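Local coordinates for protein Endonuclease/exonuclease/phosphatase (PDB 4RUW) that is of unknown function but belongs to the endonuclease/exonuclease/phosphatase family, pairing a DNase I-like sandwich domain with an Ig-like domain and carrying a bound zinc ion, at residues Arg53-Val58 and Asp327-Gly332; Met59-His64 and Ala82-Glu87; Val228-Ala233 and Phe299-Phe304; Thr278-Tyr283 and Asp320-Val325. All blocks are in the same frame, centred on the assembly; numbering follows the deposited sequence.

Contact 1 (Arg53-Val58 and Asp327-Gly332); sequences RRDLRV and DLRLGG
R57 grips the carboxylate of D327 side-on in a salt bridge: R57 NE donates to D327 OD1 at 2.8 Å, and R57 NH2 reaches the syn lone pair of D327 OD2 at 2.9 Å. The guanidinium and carboxylate planes are 26° apart, close to coplanar. The R57 chain leaves with CG anti to the backbone N (chi1 176°) and bends only at chi3, which runs it alongside D327. On the same face of the sheet R329 makes a salt bridge to D55 with one nitrogen, R329 NE to D55 OD1 at 3.1 Å; here the planes are twisted 36° apart. R54 bonds to backbone instead. Bent at chi2 and chi3, it lays NE on L330 O (2.9 Å) and NH2 on G331 O (2.9 Å), both donors standing above the carbonyl planes, while L330 CD2 sits over one face of the guanidinium. Between these side chains runs an antiparallel ladder: L56 and L328 form a hydrogen-bonded pair (L328 N to L56 O 2.8 Å), and L330 N bonds to R54 O. L56 and L328 occupy the opposite face, where V58 CG2 touches L328 CD1 at 4.1 Å. Strand 304-311 flanks strand 324-330 on its other edge, with F304 packing on L328 and L330. Beyond strand 55-62, R57 NH1 bonds to E87 O at the end of helix 77-87, and R54 NH1 ties the strand start to G190 O.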
loop_
_atom_site.group_PDB
_atom_site.type_symbol
_atom_site.label_atom_id
_atom_site.label_comp_id
_atom_site.label_asym_id
_atom_site.label_seq_id
_atom_site.Cartn_x
_atom_site.Cartn_y
_atom_site.Cartn_z
ATOM N N ARG A 53 9.660 20.760 -9.963
ATOM C CA ARG A 53 9.309 19.532 -10.633
ATOM C C ARG A 53 8.475 18.776 -9.693
ATOM O O ARG A 53 8.306 19.159 -8.584
ATOM C CB ARG A 53 10.485 18.723 -11.071
ATOM N N ARG A 54 7.910 17.713 -10.195
ATOM C CA ARG A 54 6.761 17.144 -9.564
ATOM C C ARG A 54 6.949 15.696 -9.103
ATOM O O ARG A 54 6.004 15.075 -8.754
ATOM C CB ARG A 54 5.541 17.282 -10.443
ATOM C CG ARG A 54 5.283 18.706 -10.869
ATOM C CD ARG A 54 4.599 19.445 -9.781
ATOM N NE ARG A 54 3.198 19.095 -9.689
ATOM C CZ ARG A 54 2.325 19.744 -8.943
ATOM N NH1 ARG A 54 2.712 20.747 -8.200
ATOM N NH2 ARG A 54 1.075 19.383 -8.928
ATOM N N ASP A 55 8.192 15.228 -9.107
ATOM C CA ASP A 55 8.520 13.871 -8.677
ATOM C C ASP A 55 8.542 13.689 -7.175
ATOM O O ASP A 55 8.927 14.589 -6.429
ATOM C CB ASP A 55 9.889 13.458 -9.236
ATOM C CG ASP A 55 9.875 13.259 -10.737
ATOM O OD1 ASP A 55 8.789 13.011 -11.296
ATOM O OD2 ASP A 55 10.955 13.342 -11.357
ATOM N N LEU A 56 8.137 12.501 -6.744
ATOM C CA LEU A 56 8.190 12.130 -5.336
ATOM C C LEU A 56 8.559 10.660 -5.222
ATOM O O LEU A 56 7.865 9.816 -5.778
ATOM C CB LEU A 56 6.830 12.342 -4.683
ATOM C CG LEU A 56 6.762 12.083 -3.181
ATOM C CD1 LEU A 56 7.547 13.142 -2.420
ATOM C CD2 LEU A 56 5.309 12.038 -2.719
ATOM N N ARG A 57 9.644 10.354 -4.519
ATOM C CA ARG A 57 10.011 8.972 -4.268
ATOM C C ARG A 57 9.602 8.605 -2.847
ATOM O O ARG A 57 10.034 9.239 -1.876
ATOM C CB ARG A 57 11.506 8.737 -4.493
ATOM C CG ARG A 57 11.943 7.318 -4.157
ATOM C CD ARG A 57 13.379 7.033 -4.574
ATOM N NE ARG A 57 13.425 6.640 -5.977
ATOM C CZ ARG A 57 14.409 5.948 -6.545
ATOM N NH1 ARG A 57 15.471 5.577 -5.838
ATOM N NH2 ARG A 57 14.331 5.629 -7.828
ATOM N N VAL A 58 8.753 7.594 -2.742
ATOM C CA VAL A 58 8.207 7.142 -1.472
ATOM C C VAL A 58 8.638 5.710 -1.254
ATOM O O VAL A 58 8.450 4.856 -2.129
ATOM C CB VAL A 58 6.663 7.191 -1.481
ATOM C CG1 VAL A 58 6.093 6.623 -0.178
ATOM C CG2 VAL A 58 6.193 8.608 -1.710
ATOM N N ASP A 327 8.392 5.608 -7.447
ATOM C CA ASP A 327 8.565 6.935 -8.027
ATOM C C ASP A 327 7.208 7.396 -8.540
ATOM O O ASP A 327 6.631 6.782 -9.449
ATOM C CB ASP A 327 9.593 6.894 -9.156
ATOM C CG ASP A 327 11.012 6.714 -8.639
ATOM O OD1 ASP A 327 11.398 7.414 -7.686
ATOM O OD2 ASP A 327 11.747 5.861 -9.177
ATOM N N LEU A 328 6.697 8.467 -7.932
ATOM C CA LEU A 328 5.394 9.030 -8.260
ATOM C C LEU A 328 5.590 10.413 -8.861
ATOM O O LEU A 328 6.663 11.003 -8.746
ATOM C CB LEU A 328 4.539 9.143 -6.994
ATOM C CG LEU A 328 4.444 7.880 -6.129
ATOM C CD1 LEU A 328 3.586 8.147 -4.895
ATOM C CD2 LEU A 328 3.894 6.705 -6.936
ATOM N N ARG A 329 4.544 10.937 -9.495
ATOM C CA ARG A 329 4.585 12.281 -10.049
ATOM C C ARG A 329 3.246 12.931 -9.773
ATOM O O ARG A 329 2.208 12.347 -10.050
ATOM C CB ARG A 329 4.843 12.222 -11.550
ATOM C CG ARG A 329 4.994 13.582 -12.201
ATOM C CD ARG A 329 5.491 13.432 -13.621
ATOM N NE ARG A 329 6.823 12.838 -13.641
ATOM C CZ ARG A 329 7.300 12.093 -14.633
ATOM N NH1 ARG A 329 6.551 11.835 -15.693
ATOM N NH2 ARG A 329 8.526 11.595 -14.556
ATOM N N LEU A 330 3.252 14.121 -9.218
ATOM C CA LEU A 330 2.010 14.767 -8.868
ATOM C C LEU A 330 1.501 15.590 -10.023
ATOM O O LEU A 330 2.171 16.473 -10.497
ATOM C CB LEU A 330 2.207 15.655 -7.637
ATOM C CG LEU A 330 0.967 16.298 -7.039
ATOM C CD1 LEU A 330 -0.024 15.240 -6.605
ATOM C CD2 LEU A 330 1.358 17.187 -5.867
ATOM N N GLY A 331 0.294 15.275 -10.454
ATOM C CA GLY A 331 -0.388 16.048 -11.475
ATOM C C GLY A 331 -1.209 17.170 -10.893
ATOM O O GLY A 331 -1.056 17.551 -9.757
ATOM N N GLY A 332 -2.091 17.706 -11.718
ATOM C CA GLY A 332 -3.038 18.721 -11.317
ATOM C C GLY A 332 -4.211 18.178 -10.538
ATOM O O GLY A 332 -4.397 16.974 -10.415
#

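Contact 2 (Met59-His64 and Ala82-Glu87); sequences MTWNIH and AVIRAE
M59, modelled as selenomethionine, projects toward V83 and E87 with CG anti to the backbone N (chi1 177°) and a fully extended chain beyond. W61 likewise starts with CG on the far side from its own N (chi1 -161°), which swings the six-membered ring toward V83 and I84. The methyl CE of M59 lies 3.9 Å from V83 CG1, and its SE lies 4.1 Å from E87 CB, crossing both side chains at about a right angle. V83 packs obliquely against the outer rim of the indole, V83 CB being 3.6 Å from W61 CH2, whereas I84 CG1 comes at the ring edge, 4.3 Å from W61 CE3. Over one face of the same ring sits I63 CG2. Strand and helix run nearly antiparallel, their axes 10.8 Å apart, within the beta-alpha-beta unit of strand 55-62, helix 77-87 and strand 91-98. Polar ends turn to other partners: W61 NE1 bonds to H321 O, and the E87 carboxylate to S312 OG and H310 NE2. The join itself is therefore apolar, held by dispersion and burial, while the two bonds on the buried carboxylate of E87 would help it tolerate a charge.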
loop_
_atom_site.group_PDB
_atom_site.type_symbol
_atom_site.label_atom_id
_atom_site.label_comp_id
_atom_site.label_asym_id
_atom_site.label_seq_id
_atom_site.Cartn_x
_atom_site.Cartn_y
_atom_site.Cartn_z
HETATM N N MSE A 59 9.204 5.453 -0.085
HETATM C CA MSE A 59 9.642 4.118 0.268
HETATM C C MSE A 59 8.887 3.633 1.491
HETATM O O MSE A 59 8.575 4.421 2.387
HETATM C CB MSE A 59 11.138 4.161 0.557
HETATM C CG MSE A 59 11.755 2.835 1.008
HETATM SE SE MSE A 59 13.677 2.920 1.221
HETATM C CE MSE A 59 13.998 1.007 1.442
ATOM N N THR A 60 8.575 2.341 1.523
ATOM C CA THR A 60 8.072 1.723 2.743
ATOM C C THR A 60 8.879 0.470 3.058
ATOM O O THR A 60 9.278 -0.261 2.147
ATOM C CB THR A 60 6.546 1.404 2.671
ATOM O OG1 THR A 60 6.070 1.010 3.964
ATOM C CG2 THR A 60 6.245 0.303 1.673
ATOM N N TRP A 61 9.115 0.217 4.341
ATOM C CA TRP A 61 9.930 -0.923 4.722
ATOM C C TRP A 61 9.626 -1.385 6.131
ATOM O O TRP A 61 9.724 -0.611 7.083
ATOM C CB TRP A 61 11.412 -0.546 4.647
ATOM C CG TRP A 61 12.381 -1.686 4.571
ATOM C CD1 TRP A 61 12.102 -3.021 4.411
ATOM C CD2 TRP A 61 13.812 -1.585 4.643
ATOM N NE1 TRP A 61 13.277 -3.748 4.380
ATOM C CE2 TRP A 61 14.337 -2.885 4.517
ATOM C CE3 TRP A 61 14.701 -0.515 4.799
ATOM C CZ2 TRP A 61 15.707 -3.143 4.536
ATOM C CZ3 TRP A 61 16.053 -0.771 4.822
ATOM C CH2 TRP A 61 16.545 -2.076 4.694
ATOM N N ASN A 62 9.302 -2.665 6.269
ATOM C CA ASN A 62 9.240 -3.303 7.572
ATOM C C ASN A 62 10.661 -3.755 7.883
ATOM O O ASN A 62 11.189 -4.648 7.217
ATOM C CB ASN A 62 8.273 -4.483 7.520
ATOM C CG ASN A 62 8.175 -5.226 8.841
ATOM O OD1 ASN A 62 9.134 -5.296 9.608
ATOM N ND2 ASN A 62 7.001 -5.796 9.110
ATOM N N ILE A 63 11.289 -3.107 8.860
ATOM C CA ILE A 63 12.712 -3.308 9.102
ATOM C C ILE A 63 13.032 -4.386 10.132
ATOM O O ILE A 63 14.208 -4.603 10.436
ATOM C CB ILE A 63 13.431 -1.993 9.504
ATOM C CG1 ILE A 63 12.986 -1.499 10.893
ATOM C CG2 ILE A 63 13.239 -0.937 8.427
ATOM C CD1 ILE A 63 13.921 -0.455 11.499
ATOM N N HIS A 64 12.007 -5.048 10.678
ATOM C CA HIS A 64 12.225 -6.151 11.619
ATOM C C HIS A 64 13.163 -5.732 12.770
ATOM O O HIS A 64 14.092 -6.461 13.132
ATOM C CB HIS A 64 12.789 -7.367 10.872
ATOM C CG HIS A 64 12.789 -8.635 11.672
ATOM N ND1 HIS A 64 13.945 -9.289 12.035
ATOM C CD2 HIS A 64 11.765 -9.372 12.171
ATOM C CE1 HIS A 64 13.638 -10.374 12.730
ATOM N NE2 HIS A 64 12.323 -10.442 12.828
ATOM N N ALA A 82 21.862 2.378 5.571
ATOM C CA ALA A 82 22.622 2.376 4.322
ATOM C C ALA A 82 21.712 2.096 3.123
ATOM O O ALA A 82 21.899 2.663 2.050
ATOM C CB ALA A 82 23.769 1.373 4.380
ATOM N N VAL A 83 20.718 1.234 3.308
ATOM C CA VAL A 83 19.761 0.960 2.240
ATOM C C VAL A 83 18.905 2.198 1.958
ATOM O O VAL A 83 18.729 2.593 0.802
ATOM C CB VAL A 83 18.864 -0.245 2.571
ATOM C CG1 VAL A 83 17.697 -0.333 1.594
ATOM C CG2 VAL A 83 19.681 -1.534 2.553
ATOM N N ILE A 84 18.378 2.818 3.012
ATOM C CA ILE A 84 17.609 4.047 2.843
ATOM C C ILE A 84 18.436 5.122 2.129
ATOM O O ILE A 84 17.961 5.755 1.196
ATOM C CB ILE A 84 17.057 4.560 4.187
ATOM C CG1 ILE A 84 16.104 3.525 4.800
ATOM C CG2 ILE A 84 16.383 5.914 4.006
ATOM C CD1 ILE A 84 15.729 3.793 6.249
ATOM N N ARG A 85 19.683 5.303 2.559
ATOM C CA ARG A 85 20.574 6.289 1.959
ATOM C C ARG A 85 20.761 6.037 0.465
ATOM O O ARG A 85 20.724 6.968 -0.340
ATOM C CB ARG A 85 21.926 6.228 2.678
ATOM C CG ARG A 85 22.933 7.289 2.300
ATOM C CD ARG A 85 24.218 7.141 3.147
ATOM N NE ARG A 85 23.946 7.222 4.586
ATOM C CZ ARG A 85 24.133 6.229 5.454
ATOM N NH1 ARG A 85 24.622 5.062 5.055
ATOM N NH2 ARG A 85 23.831 6.406 6.736
ATOM N N ALA A 86 20.951 4.777 0.095
ATOM C CA ALA A 86 21.175 4.413 -1.299
ATOM C C ALA A 86 19.932 4.643 -2.151
ATOM O O ALA A 86 20.032 5.071 -3.295
ATOM C CB ALA A 86 21.623 2.968 -1.400
ATOM N N GLU A 87 18.758 4.362 -1.589
ATOM C CA GLU A 87 17.506 4.524 -2.321
ATOM C C GLU A 87 17.082 5.995 -2.393
ATOM O O GLU A 87 16.350 6.402 -3.295
ATOM C CB GLU A 87 16.403 3.677 -1.687
ATOM C CG GLU A 87 16.667 2.168 -1.722
ATOM C CD GLU A 87 16.568 1.558 -3.114
ATOM O OE1 GLU A 87 16.251 2.284 -4.088
ATOM O OE2 GLU A 87 16.789 0.329 -3.225
#

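Contact 3 (Val228-Ala233 and Phe299-Phe304); sequences VPSVLA and FATPAF
S230 and T301 are linked by two bonds: S230 N donates to T301 OG1 at 3.0 Å, and T301 N donates to S230 O at 3.1 Å. A chi1 of 60° sets T301 OG1 between its own N and carbonyl carbon, where it faces S230 N; the same rotation lays T301 CG2 against S230 CB at 3.6 Å. Two residues along, L232 and F299 make an antiparallel hydrogen-bonded pair, with F299 N to L232 O at 2.8 Å. V231 and A300 form the non-hydrogen-bonded pair in between. Past T301 a type I turn, closed by F304 N on T301 O, brings the F304 ring back against 228-233. F304 CE2 lies 4.0 Å from P229 CB and 4.2 Å from V231 CG1, approaching both obliquely, with S230 N near the plane of the ring at its edge. In the next shell S230 OG donates to V228 O at 3.0 Å, and strand 192-200 pairs with the other edge of strand 230-233. L232 and F299 lie on the sheet face where F299 meets Q255 and I258 of helix 251-260; P229 instead meets L330 of strand 324-330. The turn thus carries the chain from strand 296-300 of one sheet to strand 304-311 of the other, as befits the two-layered beta sandwich of the DNase I-like fold.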
loop_
_atom_site.group_PDB
_atom_site.type_symbol
_atom_site.label_atom_id
_atom_site.label_comp_id
_atom_site.label_asym_id
_atom_site.label_seq_id
_atom_site.Cartn_x
_atom_site.Cartn_y
_atom_site.Cartn_z
ATOM N N VAL A 228 -7.133 15.315 -1.514
ATOM C CA VAL A 228 -5.837 15.984 -1.404
ATOM C C VAL A 228 -4.738 14.967 -1.660
ATOM O O VAL A 228 -4.935 13.782 -1.411
ATOM C CB VAL A 228 -5.639 16.662 -0.018
ATOM C CG1 VAL A 228 -6.773 17.646 0.260
ATOM C CG2 VAL A 228 -5.512 15.626 1.103
ATOM N N PRO A 229 -3.582 15.416 -2.174
ATOM C CA PRO A 229 -2.502 14.457 -2.444
ATOM C C PRO A 229 -2.100 13.695 -1.180
ATOM O O PRO A 229 -1.676 14.313 -0.199
ATOM C CB PRO A 229 -1.363 15.353 -2.935
ATOM C CG PRO A 229 -2.081 16.519 -3.569
ATOM C CD PRO A 229 -3.256 16.767 -2.665
ATOM N N SER A 230 -2.243 12.372 -1.210
ATOM C CA SER A 230 -1.941 11.543 -0.055
ATOM C C SER A 230 -1.372 10.207 -0.497
ATOM O O SER A 230 -1.658 9.724 -1.597
ATOM C CB SER A 230 -3.196 11.270 0.779
ATOM O OG SER A 230 -3.956 12.435 1.033
ATOM N N VAL A 231 -0.584 9.606 0.386
ATOM C CA VAL A 231 -0.147 8.232 0.212
ATOM C C VAL A 231 -0.466 7.442 1.472
ATOM O O VAL A 231 -0.502 7.999 2.570
ATOM C CB VAL A 231 1.358 8.117 -0.140
ATOM C CG1 VAL A 231 1.639 8.777 -1.476
ATOM C CG2 VAL A 231 2.233 8.710 0.949
ATOM N N LEU A 232 -0.726 6.151 1.294
ATOM C CA LEU A 232 -0.947 5.215 2.390
ATOM C C LEU A 232 0.056 4.101 2.187
ATOM O O LEU A 232 0.075 3.464 1.136
ATOM C CB LEU A 232 -2.376 4.671 2.360
ATOM C CG LEU A 232 -2.653 3.456 3.249
ATOM C CD1 LEU A 232 -2.415 3.768 4.723
ATOM C CD2 LEU A 232 -4.065 2.937 3.024
ATOM N N ALA A 233 0.898 3.874 3.184
ATOM C CA ALA A 233 1.972 2.923 3.016
ATOM C C ALA A 233 2.175 2.091 4.258
ATOM O O ALA A 233 1.974 2.549 5.378
ATOM C CB ALA A 233 3.268 3.633 2.639
ATOM N N PHE A 299 -0.026 2.981 -1.580
ATOM C CA PHE A 299 -1.236 3.417 -2.266
ATOM C C PHE A 299 -1.200 4.930 -2.421
ATOM O O PHE A 299 -0.710 5.634 -1.533
ATOM C CB PHE A 299 -2.483 3.015 -1.471
ATOM C CG PHE A 299 -2.832 1.556 -1.583
ATOM C CD1 PHE A 299 -3.626 1.106 -2.632
ATOM C CD2 PHE A 299 -2.379 0.634 -0.649
ATOM C CE1 PHE A 299 -3.959 -0.229 -2.760
ATOM C CE2 PHE A 299 -2.712 -0.714 -0.776
ATOM C CZ PHE A 299 -3.494 -1.140 -1.837
ATOM N N ALA A 300 -1.715 5.432 -3.540
ATOM C CA ALA A 300 -1.705 6.873 -3.797
ATOM C C ALA A 300 -3.090 7.343 -4.235
ATOM O O ALA A 300 -3.847 6.588 -4.845
ATOM C CB ALA A 300 -0.658 7.241 -4.843
ATOM N N THR A 301 -3.402 8.598 -3.929
ATOM C CA THR A 301 -4.656 9.206 -4.335
ATOM C C THR A 301 -4.616 9.626 -5.810
ATOM O O THR A 301 -3.548 9.596 -6.433
ATOM C CB THR A 301 -4.969 10.408 -3.428
ATOM O OG1 THR A 301 -3.919 11.369 -3.540
ATOM C CG2 THR A 301 -5.116 9.955 -1.968
ATOM N N PRO A 302 -5.777 9.989 -6.389
ATOM C CA PRO A 302 -5.830 10.131 -7.853
ATOM C C PRO A 302 -4.932 11.216 -8.448
ATOM O O PRO A 302 -4.608 11.115 -9.631
ATOM C CB PRO A 302 -7.312 10.437 -8.119
ATOM C CG PRO A 302 -8.012 9.718 -7.006
ATOM C CD PRO A 302 -7.136 9.956 -5.811
ATOM N N ALA A 303 -4.544 12.227 -7.676
ATOM C CA ALA A 303 -3.684 13.282 -8.217
ATOM C C ALA A 303 -2.309 12.763 -8.645
ATOM O O ALA A 303 -1.626 13.406 -9.441
ATOM C CB ALA A 303 -3.529 14.426 -7.225
ATOM N N PHE A 304 -1.895 11.622 -8.101
ATOM C CA PHE A 304 -0.600 11.052 -8.442
ATOM C C PHE A 304 -0.650 10.168 -9.680
ATOM O O PHE A 304 -1.589 9.401 -9.880
ATOM C CB PHE A 304 -0.056 10.221 -7.282
ATOM C CG PHE A 304 0.501 11.029 -6.162
ATOM C CD1 PHE A 304 1.748 11.627 -6.274
ATOM C CD2 PHE A 304 -0.208 11.177 -4.985
ATOM C CE1 PHE A 304 2.275 12.366 -5.246
ATOM C CE2 PHE A 304 0.319 11.914 -3.942
ATOM C CZ PHE A 304 1.563 12.505 -4.075
#

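Contact 4 (Thr278-Tyr283 and Asp320-Val325); sequences TMTASY and DHLGVV
D320 and H321 belong to a Ser-Asp-His sequence characteristic of the DNase I-like family, and this loop docks on T278-T280 through a single backbone bridge between M279 and H321. L322 N bonds to T278 O at 2.8 Å and T280 N to D320 O at 2.9 Å. D320 O also accepts from a water (2.8 Å to the water oxygen), which in turn accepts from A281 N, so the oxygen serves both the bridge and the short 3-10 segment 280-282. M279, modelled as selenomethionine, folds back through bends at chi2 and chi3 (-55° and -57°) and lies beside H321, its SE over one face of the imidazole, 3.6 Å from the ring centroid. Farther along, L322 CD1 packs on Y283 CD1 at 3.7 Å, and T278 CG2 on V324 CG2 at 3.6 Å. D296 OD1 bonds both H321 ND1 and T278 OG1, while T280 OG1 bonds to S319 O. The zinc ion is about 14 Å from the D320 side chain, so it is not part of this site. With a carboxylate at ND1 and selenium over its face, the H321 ring has its rotation restrained, consistent with a precisely placed histidine.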
loop_
_atom_site.group_PDB
_atom_site.type_symbol
_atom_site.label_atom_id
_atom_site.label_comp_id
_atom_site.label_asym_id
_atom_site.label_seq_id
_atom_site.Cartn_x
_atom_site.Cartn_y
_atom_site.Cartn_z
ATOM N N THR A 278 7.233 -9.143 -1.106
ATOM C CA THR A 278 7.925 -8.265 -0.173
ATOM C C THR A 278 8.424 -9.004 1.056
ATOM O O THR A 278 8.999 -8.400 1.950
ATOM C CB THR A 278 7.068 -7.040 0.195
ATOM O OG1 THR A 278 5.847 -7.472 0.814
ATOM C CG2 THR A 278 6.756 -6.229 -1.057
HETATM N N MSE A 279 8.184 -10.312 1.098
HETATM C CA MSE A 279 8.863 -11.169 2.052
HETATM C C MSE A 279 10.193 -11.553 1.425
HETATM O O MSE A 279 10.220 -12.136 0.348
HETATM C CB MSE A 279 8.049 -12.427 2.323
HETATM C CG MSE A 279 6.700 -12.173 2.963
HETATM SE SE MSE A 279 6.863 -11.136 4.602
HETATM C CE MSE A 279 8.069 -12.302 5.591
ATOM N N THR A 280 11.291 -11.215 2.095
ATOM C CA THR A 280 12.623 -11.447 1.552
ATOM C C THR A 280 12.817 -12.881 1.084
ATOM O O THR A 280 13.321 -13.124 -0.014
ATOM C CB THR A 280 13.680 -11.093 2.598
ATOM O OG1 THR A 280 13.492 -9.726 2.969
ATOM C CG2 THR A 280 15.091 -11.294 2.052
ATOM N N ALA A 281 12.360 -13.825 1.896
ATOM C CA ALA A 281 12.535 -15.236 1.590
ATOM C C ALA A 281 11.746 -15.695 0.362
ATOM O O ALA A 281 12.050 -16.737 -0.214
ATOM C CB ALA A 281 12.170 -16.075 2.801
ATOM N N SER A 282 10.739 -14.922 -0.043
ATOM C CA SER A 282 9.942 -15.282 -1.213
ATOM C C SER A 282 10.528 -14.761 -2.520
ATOM O O SER A 282 10.164 -15.229 -3.599
ATOM C CB SER A 282 8.510 -14.774 -1.065
ATOM O OG SER A 282 7.808 -15.514 -0.087
ATOM N N TYR A 283 11.423 -13.783 -2.440
ATOM C CA TYR A 283 11.936 -13.163 -3.647
ATOM C C TYR A 283 12.742 -14.166 -4.460
ATOM O O TYR A 283 13.592 -14.865 -3.922
ATOM C CB TYR A 283 12.784 -11.927 -3.325
ATOM C CG TYR A 283 13.056 -11.114 -4.570
ATOM C CD1 TYR A 283 12.090 -10.245 -5.075
ATOM C CD2 TYR A 283 14.244 -11.251 -5.270
ATOM C CE1 TYR A 283 12.309 -9.521 -6.228
ATOM C CE2 TYR A 283 14.474 -10.531 -6.430
ATOM C CZ TYR A 283 13.502 -9.662 -6.896
ATOM O OH TYR A 283 13.718 -8.947 -8.049
ATOM N N ASP A 320 13.714 -9.179 7.068
ATOM C CA ASP A 320 12.909 -10.257 6.506
ATOM C C ASP A 320 11.808 -9.769 5.554
ATOM O O ASP A 320 11.100 -10.587 4.959
ATOM C CB ASP A 320 12.370 -11.206 7.594
ATOM C CG ASP A 320 11.383 -10.547 8.536
ATOM O OD1 ASP A 320 11.205 -9.314 8.500
ATOM O OD2 ASP A 320 10.786 -11.290 9.336
ATOM N N HIS A 321 11.668 -8.447 5.410
ATOM C CA HIS A 321 10.870 -7.863 4.329
ATOM C C HIS A 321 11.791 -7.081 3.417
ATOM O O HIS A 321 12.833 -6.588 3.863
ATOM C CB HIS A 321 9.821 -6.881 4.858
ATOM C CG HIS A 321 8.672 -7.521 5.577
ATOM N ND1 HIS A 321 7.367 -7.408 5.145
ATOM C CD2 HIS A 321 8.632 -8.265 6.708
ATOM C CE1 HIS A 321 6.573 -8.063 5.974
ATOM N NE2 HIS A 321 7.316 -8.592 6.928
ATOM N N LEU A 322 11.377 -6.925 2.164
ATOM C CA LEU A 322 12.043 -6.038 1.226
ATOM C C LEU A 322 11.414 -4.654 1.269
ATOM O O LEU A 322 10.197 -4.517 1.399
ATOM C CB LEU A 322 11.925 -6.573 -0.200
ATOM C CG LEU A 322 12.536 -7.947 -0.467
ATOM C CD1 LEU A 322 12.275 -8.345 -1.914
ATOM C CD2 LEU A 322 14.037 -7.979 -0.153
ATOM N N GLY A 323 12.243 -3.629 1.130
ATOM C CA GLY A 323 11.735 -2.282 0.959
ATOM C C GLY A 323 11.071 -2.124 -0.401
ATOM O O GLY A 323 11.493 -2.735 -1.385
ATOM N N VAL A 324 10.019 -1.317 -0.455
ATOM C CA VAL A 324 9.326 -1.008 -1.705
ATOM C C VAL A 324 9.577 0.467 -1.992
ATOM O O VAL A 324 9.313 1.324 -1.140
ATOM C CB VAL A 324 7.803 -1.275 -1.592
ATOM C CG1 VAL A 324 7.092 -0.870 -2.875
ATOM C CG2 VAL A 324 7.534 -2.734 -1.249
ATOM N N VAL A 325 10.109 0.759 -3.174
ATOM C CA VAL A 325 10.542 2.104 -3.528
ATOM C C VAL A 325 9.807 2.570 -4.768
ATOM O O VAL A 325 10.014 2.027 -5.851
ATOM C CB VAL A 325 12.068 2.145 -3.783
ATOM C CG1 VAL A 325 12.531 3.579 -4.028
ATOM C CG2 VAL A 325 12.828 1.503 -2.620
HETATM O O HOH W 1 11.460 -13.317 4.600
#

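Contact 1 joins the start of the modelled chain to residues some 270 positions later, so its loop encloses the other three contacts. Contact 2 closes first, folding helix 77-87 back onto strand 55-62. Contact 3 then opens at 228-233, but 278-283 intervenes before 299-304 closes it; contact 4 finishes later at 320-325, so these two cross. Strands 55-62 and 324-330 are neighbours in one sheet, linking contacts 1, 2 and 4, whereas contact 3 pairs strands 230-233 and 296-300 of the other. The two layers meet where T60 packs on A233 and where the turn at A303 reaches L330 and G331. R57 against V325 joins contacts 1 and 4, and T60 O to V324 N joins contacts 2 and 4.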